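Local coordinates for Glyoxalase/bleomycin resisance protein/dioxygenase (Streptomyces sp. CB03234, PDB 5UJP) that binds riboflavin and calcium, belongs to the vicinal oxygen chelate superfamily and may have dioxygenase activity, at residues A[6-11]-A[61-66]; A[16-21]-A[103-108]; A[36-41]-A[49-54]; A[73-78]-A[89-94]. All coordinates share one frame; numbering follows the deposited sequence. Where two conformers were deposited one is given.

Interaction 1: A[6-11]-A[61-66]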
loop_
_atom_site.group_PDB
_atom_site.type_symbol
_atom_site.label_atom_id
_atom_site.label_comp_id
_atom_site.label_asym_id
_atom_site.label_seq_id
_atom_site.Cartn_x
_atom_site.Cartn_y
_atom_site.Cartn_z
ATOM N N SER A 6 -2.572 4.924 -0.437
ATOM C CA SER A 6 -3.544 5.793 -1.092
ATOM C C SER A 6 -4.281 5.028 -2.178
ATOM O O SER A 6 -3.665 4.539 -3.126
ATOM C CB SER A 6 -2.868 7.043 -1.680
ATOM O OG SER A 6 -2.292 7.820 -0.667
ATOM N N VAL A 7 -5.596 4.932 -2.039
ATOM C CA VAL A 7 -6.443 4.184 -2.961
ATOM C C VAL A 7 -7.050 5.194 -3.931
ATOM O O VAL A 7 -7.716 6.136 -3.478
ATOM C CB VAL A 7 -7.537 3.438 -2.192
ATOM C CG1 VAL A 7 -8.438 2.690 -3.184
ATOM C CG2 VAL A 7 -6.888 2.469 -1.183
ATOM N N PRO A 8 -6.870 5.028 -5.242
ATOM C CA PRO A 8 -7.388 6.033 -6.193
ATOM C C PRO A 8 -8.869 5.799 -6.473
ATOM O O PRO A 8 -9.266 4.756 -7.027
ATOM C CB PRO A 8 -6.534 5.791 -7.446
ATOM C CG PRO A 8 -6.235 4.342 -7.377
ATOM C CD PRO A 8 -6.067 4.002 -5.924
ATOM N N VAL A 9 -9.693 6.812 -6.142
ATOM C CA VAL A 9 -11.137 6.712 -6.340
ATOM C C VAL A 9 -11.618 7.866 -7.217
ATOM O O VAL A 9 -10.945 8.884 -7.377
ATOM C CB VAL A 9 -11.904 6.682 -4.997
ATOM C CG1 VAL A 9 -11.411 5.497 -4.098
ATOM C CG2 VAL A 9 -11.798 8.038 -4.313
ATOM N N SER A 10 -12.798 7.672 -7.822
ATOM C CA SER A 10 -13.361 8.705 -8.688
ATOM C C SER A 10 -14.310 9.635 -7.957
ATOM O O SER A 10 -14.476 10.792 -8.364
ATOM C CB SER A 10 -14.115 8.086 -9.871
ATOM O OG SER A 10 -15.253 7.355 -9.452
ATOM N N ASP A 11 -14.986 9.137 -6.933
ATOM C CA ASP A 11 -15.975 9.894 -6.181
ATOM C C ASP A 11 -15.743 9.567 -4.711
ATOM O O ASP A 11 -15.999 8.438 -4.266
ATOM C CB ASP A 11 -17.383 9.500 -6.641
ATOM C CG ASP A 11 -18.467 10.330 -5.985
ATOM O OD1 ASP A 11 -18.422 10.521 -4.753
ATOM O OD2 ASP A 11 -19.392 10.788 -6.706
ATOM N N PRO A 61 -8.586 6.008 -11.312
ATOM C CA PRO A 61 -9.573 5.416 -10.402
ATOM C C PRO A 61 -9.762 3.936 -10.685
ATOM O O PRO A 61 -9.892 3.516 -11.841
ATOM C CB PRO A 61 -10.860 6.189 -10.706
ATOM C CG PRO A 61 -10.449 7.402 -11.394
ATOM C CD PRO A 61 -9.114 7.187 -12.022
ATOM N N GLY A 62 -9.762 3.134 -9.610
ATOM C CA GLY A 62 -9.979 1.698 -9.707
ATOM C C GLY A 62 -8.787 0.889 -10.149
ATOM O O GLY A 62 -8.951 -0.310 -10.395
ATOM N N SER A 63 -7.592 1.483 -10.200
ATOM C CA SER A 63 -6.410 0.837 -10.753
ATOM C C SER A 63 -5.622 0.028 -9.735
ATOM O O SER A 63 -4.699 -0.694 -10.132
ATOM C CB SER A 63 -5.492 1.867 -11.408
ATOM O OG SER A 63 -5.031 2.801 -10.442
ATOM N N LEU A 64 -5.994 0.060 -8.456
ATOM C CA LEU A 64 -5.194 -0.583 -7.446
ATOM C C LEU A 64 -5.291 -2.101 -7.532
ATOM O O LEU A 64 -6.386 -2.675 -7.599
ATOM C CB LEU A 64 -5.605 -0.097 -6.060
ATOM C CG LEU A 64 -4.914 -0.786 -4.898
ATOM C CD1 LEU A 64 -3.434 -0.520 -4.964
ATOM C CD2 LEU A 64 -5.469 -0.297 -3.557
ATOM N N ARG A 65 -4.133 -2.772 -7.468
ATOM C CA ARG A 65 -4.084 -4.223 -7.425
ATOM C C ARG A 65 -2.990 -4.634 -6.457
ATOM O O ARG A 65 -2.094 -3.851 -6.141
ATOM C CB ARG A 65 -3.699 -4.813 -8.797
ATOM C CG ARG A 65 -4.641 -4.412 -9.960
ATOM C CD ARG A 65 -5.968 -5.132 -9.933
ATOM N NE ARG A 65 -6.791 -4.793 -11.108
ATOM C CZ ARG A 65 -7.578 -3.713 -11.214
ATOM N NH1 ARG A 65 -7.604 -2.797 -10.239
ATOM N NH2 ARG A 65 -8.239 -3.495 -12.346
ATOM N N GLY A 66 -2.990 -5.927 -6.083
ATOM C CA GLY A 66 -1.842 -6.476 -5.383
ATOM C C GLY A 66 -1.709 -6.040 -3.930
ATOM O O GLY A 66 -0.596 -6.081 -3.384
#
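L64 turns CG anti to the backbone N (chi1 175°), and V7 holds CG1 likewise (chi1 179°), leaving its CG2 beside the backbone N; these settings bring V7 CG2 to 3.9 Å from L64 CD2, the two side chains meeting at about a right angle. The P8 ring meets L64 from the CB side, P8 CD being 4.1 Å from L64 CB, while P8 CG rests 3.6 Å from S63 OG, a hydroxyl whose hydrogen bond goes back to P60 O. The backbone ties the segments once: G62 N donates to P8 O at 3.1 Å, nearly straight at 168°. The same carbonyl takes a CA-H contact from P61 CA (3.5 Å) and a second N-H from N108 ND2, so two N-H groups grip it, the CA-H contact being weaker. Farther out the P61 ring lies alongside S10, P61 CB standing 3.9 Å from S10 CB, and S10 OG turns to D106. The 61-66 loop is braced from within by R65, whose NH1 reaches G62 O (2.8 Å) and L64 O (2.9 Å), both in the guanidinium plane. S6 OG bonds G66 O of the second subunit, placing the contact near the dimer interface. The loop joins strand 48-53 to strand 67-70, and is thus the crossover between the two four-stranded sheets, each of order 1-4-3-2, of the vicinal oxygen chelate fold.

Interaction 2: A[16-21]-A[103-108]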
loop_
_atom_site.group_PDB
_atom_site.type_symbol
_atom_site.label_atom_id
_atom_site.label_comp_id
_atom_site.label_asym_id
_atom_site.label_seq_id
_atom_site.Cartn_x
_atom_site.Cartn_y
_atom_site.Cartn_z
ATOM N N LYS A 16 -16.435 6.710 0.510
ATOM C CA LYS A 16 -16.689 6.667 1.951
ATOM C C LYS A 16 -17.838 5.723 2.301
ATOM O O LYS A 16 -17.736 4.918 3.247
ATOM C CB LYS A 16 -17.000 8.061 2.469
ATOM C CG LYS A 16 -17.246 8.142 3.946
ATOM C CD LYS A 16 -17.460 9.594 4.379
ATOM C CE LYS A 16 -17.600 9.748 5.893
ATOM N NZ LYS A 16 -17.978 11.169 6.289
ATOM N N ASP A 17 -18.958 5.827 1.575
ATOM C CA ASP A 17 -20.071 4.898 1.790
ATOM C C ASP A 17 -19.585 3.459 1.715
ATOM O O ASP A 17 -19.929 2.624 2.554
ATOM C CB ASP A 17 -21.131 5.078 0.704
ATOM C CG ASP A 17 -21.893 6.397 0.800
ATOM O OD1 ASP A 17 -21.918 7.062 1.858
ATOM O OD2 ASP A 17 -22.466 6.767 -0.239
ATOM N N PHE A 18 -18.803 3.138 0.681
ATOM C CA PHE A 18 -18.365 1.756 0.483
ATOM C C PHE A 18 -17.433 1.292 1.596
ATOM O O PHE A 18 -17.674 0.251 2.227
ATOM C CB PHE A 18 -17.695 1.599 -0.877
ATOM C CG PHE A 18 -17.249 0.178 -1.156
ATOM C CD1 PHE A 18 -18.178 -0.768 -1.560
ATOM C CD2 PHE A 18 -15.916 -0.205 -0.997
ATOM C CE1 PHE A 18 -17.770 -2.079 -1.788
ATOM C CE2 PHE A 18 -15.514 -1.504 -1.239
ATOM C CZ PHE A 18 -16.446 -2.438 -1.648
ATOM N N TYR A 19 -16.341 2.034 1.847
ATOM C CA TYR A 19 -15.328 1.520 2.772
ATOM C C TYR A 19 -15.807 1.577 4.214
ATOM O O TYR A 19 -15.520 0.668 4.991
ATOM C CB TYR A 19 -13.986 2.260 2.634
ATOM C CG TYR A 19 -13.252 1.827 1.389
ATOM C CD1 TYR A 19 -12.360 0.738 1.418
ATOM C CD2 TYR A 19 -13.433 2.501 0.190
ATOM C CE1 TYR A 19 -11.712 0.325 0.306
ATOM C CE2 TYR A 19 -12.755 2.087 -0.974
ATOM C CZ TYR A 19 -11.896 1.000 -0.906
ATOM O OH TYR A 19 -11.213 0.563 -2.055
ATOM N N VAL A 20 -16.475 2.651 4.599
ATOM C CA VAL A 20 -16.883 2.786 5.989
ATOM C C VAL A 20 -18.167 2.012 6.254
ATOM O O VAL A 20 -18.252 1.198 7.191
ATOM C CB VAL A 20 -17.018 4.275 6.366
ATOM C CG1 VAL A 20 -17.469 4.416 7.836
ATOM C CG2 VAL A 20 -15.709 5.029 6.114
ATOM N N GLU A 21 -19.211 2.280 5.464
ATOM C CA GLU A 21 -20.512 1.706 5.807
ATOM C C GLU A 21 -20.658 0.271 5.303
ATOM O O GLU A 21 -21.082 -0.610 6.050
ATOM C CB GLU A 21 -21.634 2.614 5.292
ATOM C CG GLU A 21 -21.549 4.067 5.743
ATOM C CD GLU A 21 -21.854 4.246 7.208
ATOM O OE1 GLU A 21 -22.889 3.713 7.660
ATOM O OE2 GLU A 21 -21.077 4.938 7.902
ATOM N N SER A 103 -13.754 -6.121 -4.871
ATOM C CA SER A 103 -13.577 -4.911 -5.648
ATOM C C SER A 103 -14.434 -3.797 -5.066
ATOM O O SER A 103 -15.557 -4.044 -4.598
ATOM C CB SER A 103 -14.025 -5.148 -7.099
ATOM O OG SER A 103 -13.096 -5.942 -7.821
ATOM N N ASP A 104 -13.908 -2.573 -5.109
ATOM C CA ASP A 104 -14.683 -1.401 -4.741
ATOM C C ASP A 104 -15.453 -0.886 -5.956
ATOM O O ASP A 104 -15.332 -1.440 -7.059
ATOM C CB ASP A 104 -13.759 -0.382 -4.024
ATOM C CG ASP A 104 -12.958 0.497 -4.940
ATOM O OD1 ASP A 104 -12.984 0.330 -6.167
ATOM O OD2 ASP A 104 -12.232 1.384 -4.402
ATOM N N PRO A 105 -16.277 0.150 -5.783
ATOM C CA PRO A 105 -17.065 0.664 -6.924
ATOM C C PRO A 105 -16.265 1.039 -8.154
ATOM O O PRO A 105 -16.771 0.901 -9.280
ATOM C CB PRO A 105 -17.730 1.913 -6.344
ATOM C CG PRO A 105 -18.003 1.531 -4.913
ATOM C CD PRO A 105 -16.706 0.788 -4.519
ATOM N N ASP A 106 -15.029 1.508 -7.984
ATOM C CA ASP A 106 -14.246 1.910 -9.145
ATOM C C ASP A 106 -13.486 0.754 -9.756
ATOM O O ASP A 106 -12.932 0.908 -10.853
ATOM C CB ASP A 106 -13.221 2.980 -8.788
ATOM C CG ASP A 106 -13.841 4.313 -8.518
ATOM O OD1 ASP A 106 -14.528 4.822 -9.427
ATOM O OD2 ASP A 106 -13.674 4.821 -7.385
ATOM N N GLY A 107 -13.390 -0.379 -9.040
ATOM C CA GLY A 107 -12.612 -1.497 -9.521
ATOM C C GLY A 107 -11.304 -1.736 -8.802
ATOM O O GLY A 107 -10.598 -2.687 -9.152
ATOM N N ASN A 108 -10.968 -0.928 -7.795
ATOM C CA ASN A 108 -9.787 -1.241 -6.985
ATOM C C ASN A 108 -9.992 -2.584 -6.313
ATOM O O ASN A 108 -11.073 -2.864 -5.800
ATOM C CB ASN A 108 -9.601 -0.177 -5.896
ATOM C CG ASN A 108 -9.290 1.176 -6.448
ATOM O OD1 ASN A 108 -8.281 1.329 -7.166
ATOM N ND2 ASN A 108 -10.099 2.180 -6.100
#
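F18 presents one ring face to P105, whose CD stands 3.7 Å from the ring centroid in a CH-pi contact. Setting CG anti to the backbone N (chi1 -179°) sends the ring off the helix toward the turn, and D104 CA adds a second CH-pi contact over the ring, 4.0 Å from its centroid. D104 CB, 3.5 Å from F18 CE2, continues the packing at that end of the ring. The Y19 phenol extends so that Y19 OH donates to D104 OD2 at 2.7 Å, arriving on the anti side and somewhat out of the carboxylate plane. F18 CD2 lies over one face of the Y19 ring, while Y19 CD2 stands at the edge of the F18 ring, in its plane. D104 opens a type I beta turn to G107, in the hairpin between strands 97-103 and 109-113; its Asp-Pro-Asp-Gly-Asn sequence is a familiar signature of this superfamily. With CG between the backbone N and the carbonyl carbon (chi1 83°), the D104 carboxylate folds back over the turn. OD2 takes a second bond, 2.8 Å from N108 ND2, on the syn side and nearly straight at 170°. OD1 of D104 accepts from N108 N at 2.9 Å, above the carboxylate plane, with weak bonds from D106 N and G107 N. N108 OD1 accepts from L64 N, and Y19 packs against V7, L50 and L52 of the neighbouring sheet.

Interaction 3: A[36-41]-A[49-54]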
loop_
_atom_site.group_PDB
_atom_site.type_symbol
_atom_site.label_atom_id
_atom_site.label_comp_id
_atom_site.label_asym_id
_atom_site.label_seq_id
_atom_site.Cartn_x
_atom_site.Cartn_y
_atom_site.Cartn_z
ATOM N N GLY A 36 -6.476 17.910 -1.222
ATOM C CA GLY A 36 -7.872 17.586 -1.413
ATOM C C GLY A 36 -8.467 17.122 -0.098
ATOM O O GLY A 36 -7.860 17.268 0.955
ATOM N N ARG A 37 -9.648 16.543 -0.201
ATOM C CA ARG A 37 -10.319 15.971 0.961
ATOM C C ARG A 37 -9.534 14.773 1.480
ATOM O O ARG A 37 -9.317 13.806 0.741
ATOM C CB ARG A 37 -11.723 15.569 0.536
ATOM C CG ARG A 37 -12.545 14.921 1.620
ATOM C CD ARG A 37 -13.927 14.535 1.053
ATOM N NE ARG A 37 -14.778 13.883 2.030
ATOM C CZ ARG A 37 -15.992 13.441 1.744
ATOM N NH1 ARG A 37 -16.484 13.596 0.514
ATOM N NH2 ARG A 37 -16.721 12.848 2.672
ATOM N N TRP A 38 -9.075 14.853 2.735
ATOM C CA TRP A 38 -8.314 13.774 3.357
ATOM C C TRP A 38 -9.309 12.840 4.036
ATOM O O TRP A 38 -9.897 13.187 5.070
ATOM C CB TRP A 38 -7.279 14.324 4.351
ATOM C CG TRP A 38 -6.447 13.225 4.989
ATOM C CD1 TRP A 38 -6.738 12.500 6.132
ATOM C CD2 TRP A 38 -5.211 12.678 4.480
ATOM N NE1 TRP A 38 -5.730 11.590 6.381
ATOM C CE2 TRP A 38 -4.799 11.659 5.374
ATOM C CE3 TRP A 38 -4.418 12.954 3.363
ATOM C CZ2 TRP A 38 -3.627 10.929 5.181
ATOM C CZ3 TRP A 38 -3.243 12.245 3.187
ATOM C CH2 TRP A 38 -2.869 11.227 4.089
ATOM N N LEU A 39 -9.494 11.662 3.449
ATOM C CA LEU A 39 -10.516 10.700 3.855
ATOM C C LEU A 39 -9.773 9.402 4.145
ATOM O O LEU A 39 -9.287 8.743 3.215
ATOM C CB LEU A 39 -11.515 10.534 2.712
ATOM C CG LEU A 39 -12.639 9.507 2.927
ATOM C CD1 LEU A 39 -13.451 9.768 4.219
ATOM C CD2 LEU A 39 -13.545 9.460 1.668
ATOM N N GLN A 40 -9.664 9.055 5.429
ATOM C CA GLN A 40 -8.777 7.992 5.874
ATOM C C GLN A 40 -9.559 6.954 6.668
ATOM O O GLN A 40 -10.309 7.310 7.580
ATOM C CB GLN A 40 -7.644 8.580 6.720
ATOM C CG GLN A 40 -6.595 7.560 7.151
ATOM C CD GLN A 40 -5.478 8.207 7.930
ATOM O OE1 GLN A 40 -5.473 9.419 8.147
ATOM N NE2 GLN A 40 -4.564 7.408 8.397
ATOM N N VAL A 41 -9.362 5.673 6.334
ATOM C CA VAL A 41 -10.061 4.553 6.968
ATOM C C VAL A 41 -9.061 3.472 7.351
ATOM O O VAL A 41 -7.942 3.408 6.843
ATOM C CB VAL A 41 -11.184 3.981 6.080
ATOM C CG1 VAL A 41 -12.116 5.110 5.703
ATOM C CG2 VAL A 41 -10.624 3.273 4.867
ATOM N N SER A 49 -3.684 1.809 7.285
ATOM C CA SER A 49 -4.812 2.640 6.912
ATOM C C SER A 49 -4.793 2.934 5.419
ATOM O O SER A 49 -3.745 2.878 4.774
ATOM C CB SER A 49 -4.913 3.963 7.717
ATOM O OG SER A 49 -3.748 4.754 7.523
ATOM N N LEU A 50 -5.982 3.196 4.867
ATOM C CA LEU A 50 -6.178 3.541 3.462
ATOM C C LEU A 50 -6.674 4.977 3.415
ATOM O O LEU A 50 -7.578 5.350 4.163
ATOM C CB LEU A 50 -7.218 2.615 2.786
ATOM C CG LEU A 50 -7.008 1.109 2.944
ATOM C CD1 LEU A 50 -8.133 0.304 2.264
ATOM C CD2 LEU A 50 -5.654 0.735 2.352
ATOM N N VAL A 51 -6.106 5.770 2.523
ATOM C CA VAL A 51 -6.593 7.106 2.247
ATOM C C VAL A 51 -7.230 7.064 0.873
ATOM O O VAL A 51 -6.617 6.616 -0.107
ATOM C CB VAL A 51 -5.469 8.152 2.321
ATOM C CG1 VAL A 51 -6.062 9.565 2.243
ATOM C CG2 VAL A 51 -4.693 7.968 3.599
ATOM N N LEU A 52 -8.455 7.578 0.782
ATOM C CA LEU A 52 -9.260 7.437 -0.418
ATOM C C LEU A 52 -9.112 8.739 -1.188
ATOM O O LEU A 52 -9.745 9.746 -0.847
ATOM C CB LEU A 52 -10.718 7.166 -0.030
ATOM C CG LEU A 52 -10.904 6.010 0.960
ATOM C CD1 LEU A 52 -12.399 5.814 1.306
ATOM C CD2 LEU A 52 -10.327 4.682 0.416
ATOM N N VAL A 53 -8.266 8.724 -2.221
ATOM C CA VAL A 53 -7.750 9.941 -2.835
ATOM C C VAL A 53 -8.220 10.069 -4.283
ATOM O O VAL A 53 -8.560 9.103 -4.964
ATOM C CB VAL A 53 -6.210 10.061 -2.776
ATOM C CG1 VAL A 53 -5.683 9.812 -1.359
ATOM C CG2 VAL A 53 -5.548 9.085 -3.760
ATOM N N ASP A 54 -8.174 11.306 -4.781
ATOM C CA ASP A 54 -8.512 11.528 -6.178
ATOM C C ASP A 54 -7.523 12.431 -6.894
ATOM O O ASP A 54 -7.854 12.946 -7.974
ATOM C CB ASP A 54 -9.973 11.994 -6.359
ATOM C CG ASP A 54 -10.255 13.331 -5.667
ATOM O OD1 ASP A 54 -9.361 13.873 -4.992
ATOM O OD2 ASP A 54 -11.405 13.834 -5.769
HETATM O O HOH W 1 -10.302 15.655 -2.844
HETATM O O HOH W 2 -8.330 11.449 0.836
#
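V51 CG1 sits directly over the centre of the six-membered ring of W38, 3.7 Å from its centroid in a CH-pi contact, and V51 CG2 comes to 3.5 Å from W38 CZ2. W38 points CG anti to the backbone N (chi1 -179°), which swings the indole over the neighbouring strand. L39 CD2 meets L52 CD1 at 3.8 Å, and V41 crosses L50 at a slant, its CG2 meeting L50 CB. K16, Y19 and V20 of helix 12-23 cover L39, L52 and V41 respectively. Outward, the antiparallel strands are stitched by main-chain bonds: L52 N to L39 O, and a reciprocal couple of V41 N to L50 O and L50 N to V41 O, each 2.8 Å. Q40 and V51 form the non-hydrogen-bonded pair between them. On the W38 side the polar groups run in series: W38 NE1 donates to Q40 OE1 at 2.8 Å, in the plane of the indole, and the extended Q40 chain carries NE2 to S49 OG at 2.9 Å. S49 was modelled in two conformers, so this last bond is tentative. Toward R37 water takes over: water 2 is held by R37 O, L39 N and L52 O, and water 1 joins R37 N to D54 OD1. This is the hairpin of strands 37-42 and 48-53. Between side chains, W38 lies about 4 Å from Q31, a riboflavin-binding residue, though no riboflavin is bound here. With one face on V51 and its N-H on Q40, the indole has its rotation fixed.

Interaction 4: A[73-78]-A[89-94]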
loop_
_atom_site.group_PDB
_atom_site.type_symbol
_atom_site.label_atom_id
_atom_site.label_comp_id
_atom_site.label_asym_id
_atom_site.label_seq_id
_atom_site.Cartn_x
_atom_site.Cartn_y
_atom_site.Cartn_z
ATOM N N ASP A 73 -10.523 -13.664 10.181
ATOM C CA ASP A 73 -11.560 -14.607 9.764
ATOM C C ASP A 73 -12.007 -14.230 8.356
ATOM O O ASP A 73 -12.977 -13.487 8.159
ATOM C CB ASP A 73 -12.727 -14.574 10.749
ATOM C CG ASP A 73 -13.742 -15.654 10.491
ATOM O OD1 ASP A 73 -13.726 -16.244 9.394
ATOM O OD2 ASP A 73 -14.567 -15.887 11.408
ATOM N N VAL A 74 -11.286 -14.712 7.355
ATOM C CA VAL A 74 -11.610 -14.315 5.981
ATOM C C VAL A 74 -12.966 -14.866 5.533
ATOM O O VAL A 74 -13.664 -14.218 4.747
ATOM C CB VAL A 74 -10.467 -14.687 5.007
ATOM C CG1 VAL A 74 -10.304 -16.229 4.884
ATOM C CG2 VAL A 74 -10.681 -14.050 3.672
ATOM N N ASP A 75 -13.357 -16.049 6.004
ATOM C CA ASP A 75 -14.667 -16.587 5.622
ATOM C C ASP A 75 -15.797 -15.707 6.137
ATOM O O ASP A 75 -16.803 -15.486 5.429
ATOM C CB ASP A 75 -14.802 -18.034 6.099
ATOM C CG ASP A 75 -13.845 -18.956 5.362
ATOM O OD1 ASP A 75 -12.651 -18.988 5.699
ATOM O OD2 ASP A 75 -14.268 -19.621 4.408
ATOM N N ALA A 76 -15.676 -15.215 7.381
ATOM C CA ALA A 76 -16.685 -14.298 7.909
ATOM C C ALA A 76 -16.743 -13.024 7.101
ATOM O O ALA A 76 -17.829 -12.516 6.798
ATOM C CB ALA A 76 -16.384 -13.954 9.359
ATOM N N ASP A 77 -15.577 -12.474 6.773
ATOM C CA ASP A 77 -15.550 -11.255 5.981
ATOM C C ASP A 77 -16.237 -11.467 4.637
ATOM O O ASP A 77 -17.010 -10.601 4.188
ATOM C CB ASP A 77 -14.105 -10.836 5.732
ATOM C CG ASP A 77 -13.394 -10.382 6.998
ATOM O OD1 ASP A 77 -14.057 -10.058 8.004
ATOM O OD2 ASP A 77 -12.147 -10.366 6.962
ATOM N N CYS A 78 -15.974 -12.611 3.982
ATOM C CA CYS A 78 -16.561 -12.844 2.664
ATOM C C CYS A 78 -18.067 -12.994 2.745
ATOM O O CYS A 78 -18.790 -12.528 1.859
ATOM C CB CYS A 78 -15.930 -14.072 2.020
ATOM S SG CYS A 78 -14.256 -13.825 1.445
ATOM N N ASP A 89 -14.039 -12.824 -4.670
ATOM C CA ASP A 89 -13.326 -13.965 -5.239
ATOM C C ASP A 89 -12.646 -14.686 -4.086
ATOM O O ASP A 89 -11.771 -14.126 -3.412
ATOM C CB ASP A 89 -12.296 -13.481 -6.258
ATOM C CG ASP A 89 -11.588 -14.621 -6.992
ATOM O OD1 ASP A 89 -11.922 -15.792 -6.781
ATOM O OD2 ASP A 89 -10.693 -14.320 -7.824
ATOM N N GLY A 90 -13.066 -15.911 -3.838
ATOM C CA GLY A 90 -12.502 -16.664 -2.743
ATOM C C GLY A 90 -13.566 -16.931 -1.713
ATOM O O GLY A 90 -14.759 -16.733 -1.978
ATOM N N PRO A 91 -13.161 -17.351 -0.496
ATOM C CA PRO A 91 -11.772 -17.576 -0.090
ATOM C C PRO A 91 -11.121 -18.763 -0.766
ATOM O O PRO A 91 -11.820 -19.692 -1.214
ATOM C CB PRO A 91 -11.875 -17.855 1.413
ATOM C CG PRO A 91 -13.153 -17.273 1.836
ATOM C CD PRO A 91 -14.078 -17.459 0.648
ATOM N N LYS A 92 -9.795 -18.713 -0.849
ATOM C CA LYS A 92 -8.973 -19.799 -1.367
ATOM C C LYS A 92 -7.717 -19.971 -0.512
ATOM O O LYS A 92 -7.106 -18.999 -0.060
ATOM C CB LYS A 92 -8.587 -19.547 -2.839
ATOM N N ASN A 93 -7.325 -21.218 -0.310
ATOM C CA ASN A 93 -6.132 -21.518 0.458
ATOM C C ASN A 93 -4.882 -21.360 -0.393
ATOM O O ASN A 93 -4.887 -21.650 -1.589
ATOM C CB ASN A 93 -6.211 -22.960 0.952
ATOM C CG ASN A 93 -7.105 -23.075 2.130
ATOM O OD1 ASN A 93 -7.316 -22.081 2.824
ATOM N ND2 ASN A 93 -7.642 -24.258 2.385
ATOM N N THR A 94 -3.805 -20.923 0.243
ATOM C CA THR A 94 -2.465 -20.907 -0.334
ATOM C C THR A 94 -1.571 -21.456 0.755
ATOM O O THR A 94 -2.046 -21.749 1.853
ATOM C CB THR A 94 -2.047 -19.471 -0.684
ATOM O OG1 THR A 94 -1.667 -18.765 0.497
ATOM C CG2 THR A 94 -3.185 -18.696 -1.378
#
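P91 turns its ring at the helix, where three side chains from one side meet it: V74, D75 and C78. C78 has SG beside the backbone N (chi1 -73°), which lays the sulfur against the ring, 3.6 Å from P91 CG and 3.7 Å from P91 CD. V74 and P91 pass each other running in opposite directions; V74 CG1, placed between the backbone N and the carbonyl carbon (chi1 66°), is thereby brought to 4.1 Å from P91 CB. D75 approaches at a slant, its OD2 3.7 Å from P91 CG, a van der Waals contact made by a carboxylate whose OD1 holds a salt bridge with R98. The ring is presented by a cis peptide bond between G90 and P91, and the strand runs almost opposite to the helix (169°), 8.7 Å between axes. D73 caps the helix, its OD1 accepting from A76 N at 3.0 Å from above the carboxylate plane. V74 and C78 also pack on A100 of strand 97-103, so helix 74-83 lies against the sheet whose rim within the chain is strand 88-94. Q99, a riboflavin-binding residue though no riboflavin is bound here, is about 6 Å from V74 between side chains. With van der Waals touches and no directional bond between the segments, the fit is one of shape, and polar anchoring of the helix includes the D73 cap and the D75-R98 salt bridge.

Overall arrangement
Interactions 1, 2 and 3 form one continuous buried region: V7 and V9 of 6-11 bond strand 48-53, the loop 103-108 abuts interaction 1, and Y19 and V20 of helix 12-23 pack on the hairpin of interaction 3. Interaction 2 joins that helix to the hairpin of the second sheet. Interaction 4 lies at the outer strand of this second sheet, partly exposed, about 26 Å from interaction 3 between centres and on the opposite side of the chain's centre. The chemistry follows position. Interaction 3 is main-chain pairing with an aromatic face, interaction 2 a buried carboxylate beside phenyl packing, interaction 1 a single backbone bond with proline rings, and interaction 4 van der Waals touches round one proline.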